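Local structure of OBG-type G domain-containing protein (Pyrococcus horikoshii, 2E87) at residues V82-D87 with K237-A242. The protein is of unknown function but binds GDP and is probably a GTP-binding protein of the Obg type, related to the nucleolar GTPase NOG1. Residues are numbered along the deposited sequence; the frame is centred on the assembly and turned at random.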
ATOM      1  N   VAL A  82      -2.214  -3.766  -0.789  1.00 33.26           N
ATOM      2  CA  VAL A  82      -1.719  -3.806  -2.164  1.00 31.88           C
ATOM      3  C   VAL A  82      -2.310  -5.058  -2.834  1.00 33.46           C
ATOM      4  O   VAL A  82      -2.776  -5.024  -3.972  1.00 33.94           O
ATOM      5  CB  VAL A  82      -0.167  -3.907  -2.218  1.00 29.01           C
ATOM      6  CG1 VAL A  82       0.290  -4.427  -3.594  1.00 20.27           C
ATOM      7  CG2 VAL A  82       0.450  -2.537  -1.946  1.00 28.09           C
ATOM      8  N   ASP A  83      -2.275  -6.165  -2.101  1.00 35.48           N
ATOM      9  CA  ASP A  83      -2.796  -7.421  -2.583  1.00 31.61           C
ATOM     10  C   ASP A  83      -4.287  -7.257  -2.856  1.00 37.35           C
ATOM     11  O   ASP A  83      -4.794  -7.717  -3.868  1.00 37.23           O
ATOM     12  CB  ASP A  83      -2.556  -8.508  -1.532  1.00 35.05           C
ATOM     13  CG  ASP A  83      -2.932  -9.909  -2.026  1.00 43.74           C
ATOM     14  OD1 ASP A  83      -3.077 -10.802  -1.178  1.00 41.50           O
ATOM     15  OD2 ASP A  83      -3.065 -10.125  -3.246  1.00 41.62           O
ATOM     16  N   VAL A  84      -4.991  -6.582  -1.957  1.00 41.96           N
ATOM     17  CA  VAL A  84      -6.422  -6.385  -2.135  1.00 39.19           C
ATOM     18  C   VAL A  84      -6.746  -5.565  -3.367  1.00 37.67           C
ATOM     19  O   VAL A  84      -7.682  -5.871  -4.088  1.00 42.13           O
ATOM     20  CB  VAL A  84      -7.063  -5.680  -0.907  1.00 43.40           C
ATOM     21  CG1 VAL A  84      -8.364  -5.003  -1.300  1.00 32.64           C
ATOM     22  CG2 VAL A  84      -7.332  -6.688   0.176  1.00 36.04           C
ATOM     23  N   LEU A  85      -5.972  -4.522  -3.609  1.00 36.69           N
ATOM     24  CA  LEU A  85      -6.233  -3.637  -4.735  1.00 38.79           C
ATOM     25  C   LEU A  85      -5.787  -4.084  -6.132  1.00 39.50           C
ATOM     26  O   LEU A  85      -6.465  -3.791  -7.118  1.00 44.30           O
ATOM     27  CB  LEU A  85      -5.615  -2.260  -4.458  1.00 36.77           C
ATOM     28  CG  LEU A  85      -6.163  -1.467  -3.274  1.00 39.64           C
ATOM     29  CD1 LEU A  85      -5.421  -0.152  -3.134  1.00 38.46           C
ATOM     30  CD2 LEU A  85      -7.637  -1.216  -3.491  1.00 41.97           C
ATOM     31  N   VAL A  86      -4.663  -4.781  -6.237  1.00 39.03           N
ATOM     32  CA  VAL A  86      -4.170  -5.148  -7.563  1.00 38.30           C
ATOM     33  C   VAL A  86      -3.674  -6.573  -7.684  1.00 38.30           C
ATOM     34  O   VAL A  86      -3.239  -6.986  -8.760  1.00 37.65           O
ATOM     35  CB  VAL A  86      -3.024  -4.193  -7.973  1.00 35.35           C
ATOM     36  CG1 VAL A  86      -3.473  -2.758  -7.793  1.00 30.05           C
ATOM     37  CG2 VAL A  86      -1.780  -4.437  -7.116  1.00 29.92           C
ATOM     38  N   ASP A  87      -3.720  -7.304  -6.571  1.00 37.02           N
ATOM     39  CA  ASP A  87      -3.268  -8.699  -6.488  1.00 40.14           C
ATOM     40  C   ASP A  87      -1.753  -8.863  -6.449  1.00 37.81           C
ATOM     41  O   ASP A  87      -1.075  -8.718  -7.459  1.00 37.97           O
ATOM     42  CB  ASP A  87      -3.825  -9.552  -7.639  1.00 39.11           C
ATOM     43  CG  ASP A  87      -3.576 -11.026  -7.416  1.00 46.26           C
ATOM     44  OD1 ASP A  87      -2.563 -11.557  -7.908  1.00 52.77           O
ATOM     45  OD2 ASP A  87      -4.385 -11.656  -6.705  1.00 60.25           O
ATOM     46  N   LYS A 237     -13.002  -9.009   3.095  1.00 44.33           N
ATOM     47  CA  LYS A 237     -12.691  -9.593   4.383  1.00 44.14           C
ATOM     48  C   LYS A 237     -11.182  -9.417   4.622  1.00 47.74           C
ATOM     49  O   LYS A 237     -10.742  -9.115   5.741  1.00 48.73           O
ATOM     50  CB  LYS A 237     -13.056 -11.069   4.332  1.00 46.09           C
ATOM     51  CG  LYS A 237     -13.353 -11.753   5.638  1.00 52.75           C
ATOM     52  CD  LYS A 237     -14.144 -13.024   5.310  1.00 60.05           C
ATOM     53  CE  LYS A 237     -14.630 -13.773   6.542  1.00 68.10           C
ATOM     54  NZ  LYS A 237     -15.478 -14.950   6.148  1.00 66.44           N
ATOM     55  N   GLN A 238     -10.393  -9.613   3.567  1.00 42.17           N
ATOM     56  CA  GLN A 238      -8.947  -9.472   3.667  1.00 41.42           C
ATOM     57  C   GLN A 238      -8.614  -7.996   3.934  1.00 40.16           C
ATOM     58  O   GLN A 238      -7.691  -7.691   4.686  1.00 39.21           O
ATOM     59  CB  GLN A 238      -8.277  -9.935   2.367  1.00 40.97           C
ATOM     60  CG  GLN A 238      -6.746 -10.099   2.425  1.00 39.51           C
ATOM     61  CD  GLN A 238      -6.096 -10.138   1.034  1.00 45.47           C
ATOM     62  OE1 GLN A 238      -6.791 -10.198   0.019  1.00 44.85           O
ATOM     63  NE2 GLN A 238      -4.761 -10.108   0.988  1.00 34.02           N
ATOM     64  N   ALA A 239      -9.377  -7.093   3.319  1.00 33.82           N
ATOM     65  CA  ALA A 239      -9.183  -5.652   3.480  1.00 40.97           C
ATOM     66  C   ALA A 239      -9.474  -5.198   4.907  1.00 42.52           C
ATOM     67  O   ALA A 239      -8.806  -4.303   5.444  1.00 40.34           O
ATOM     68  CB  ALA A 239     -10.083  -4.893   2.516  1.00 35.64           C
ATOM     69  N   ILE A 240     -10.491  -5.814   5.504  1.00 42.04           N
ATOM     70  CA  ILE A 240     -10.908  -5.511   6.869  1.00 38.41           C
ATOM     71  C   ILE A 240      -9.890  -6.082   7.832  1.00 39.87           C
ATOM     72  O   ILE A 240      -9.415  -5.388   8.732  1.00 43.20           O
ATOM     73  CB  ILE A 240     -12.278  -6.151   7.184  1.00 37.45           C
ATOM     74  CG1 ILE A 240     -13.370  -5.483   6.354  1.00 34.49           C
ATOM     75  CG2 ILE A 240     -12.579  -6.056   8.671  1.00 36.85           C
ATOM     76  CD1 ILE A 240     -14.655  -6.305   6.306  1.00 37.67           C
ATOM     77  N   LEU A 241      -9.538  -7.347   7.631  1.00 35.94           N
ATOM     78  CA  LEU A 241      -8.592  -7.996   8.520  1.00 33.93           C
ATOM     79  C   LEU A 241      -7.184  -7.432   8.444  1.00 34.69           C
ATOM     80  O   LEU A 241      -6.343  -7.749   9.288  1.00 32.06           O
ATOM     81  CB  LEU A 241      -8.563  -9.503   8.265  1.00 41.60           C
ATOM     82  CG  LEU A 241      -9.874 -10.251   8.533  1.00 50.04           C
ATOM     83  CD1 LEU A 241      -9.638 -11.742   8.356  1.00 50.53           C
ATOM     84  CD2 LEU A 241     -10.370  -9.963   9.939  1.00 44.01           C
ATOM     85  N   ALA A 242      -6.929  -6.603   7.436  1.00 35.07           N
ATOM     86  CA  ALA A 242      -5.623  -5.978   7.286  1.00 36.81           C
ATOM     87  C   ALA A 242      -5.356  -5.078   8.504  1.00 36.79           C
ATOM     88  O   ALA A 242      -4.202  -4.820   8.853  1.00 37.31           O
ATOM     89  CB  ALA A 242      -5.573  -5.145   5.999  1.00 33.86           C
TER
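Val84 packs against Ala239 where segments 82-86 and 237-241 of two helices run roughly antiparallel. Their axes are 9.6 Å apart at closest approach, with 155° between their directions. This is the tight, buried part of the contact. Val84 CG2 sits 4.0 Å from Ala239 CB and 3.8 Å from Ala239 N. With only a methyl at Ala239, Val84 CG2 reaches the backbone. Phe199, from a loop, also touches Val84.

The other part is polar and partly exposed. The side chain of Gln238 is extended, with CG anti to the backbone N (chi1 -169°), and reaches across to helix 76-86. On the way it slides past Val84 in the opposite direction. Val84 CG2 lies 3.6 Å from Gln238 OE1, so the methyl packs beside the amide. At the end, Gln238 NE2 donates to Asp83 OD1 at 2.8 Å. The N-H...O angle is 156°. The oxygen lies close to the amide plane, but the donor meets it from above the carboxylate plane. Gln238 NE2 also makes a hydrogen bond to Glu80 OE2, about one turn before Asp83 on helix 76-86. Two acidic side chains thus hold one amide nitrogen. Asp83 OD2 accepts from the backbone N of Arg88. With an alanine here instead of Gln238, Asp83 and Glu80 would probably lose their shared donor and Val84 its cover along one flank.

The contact is an interdomain helix-helix packing with a polar bridge beside it, away from the GDP site. It joins the NOG1-type N-terminal helical domain to the Obg-type P-loop G domain.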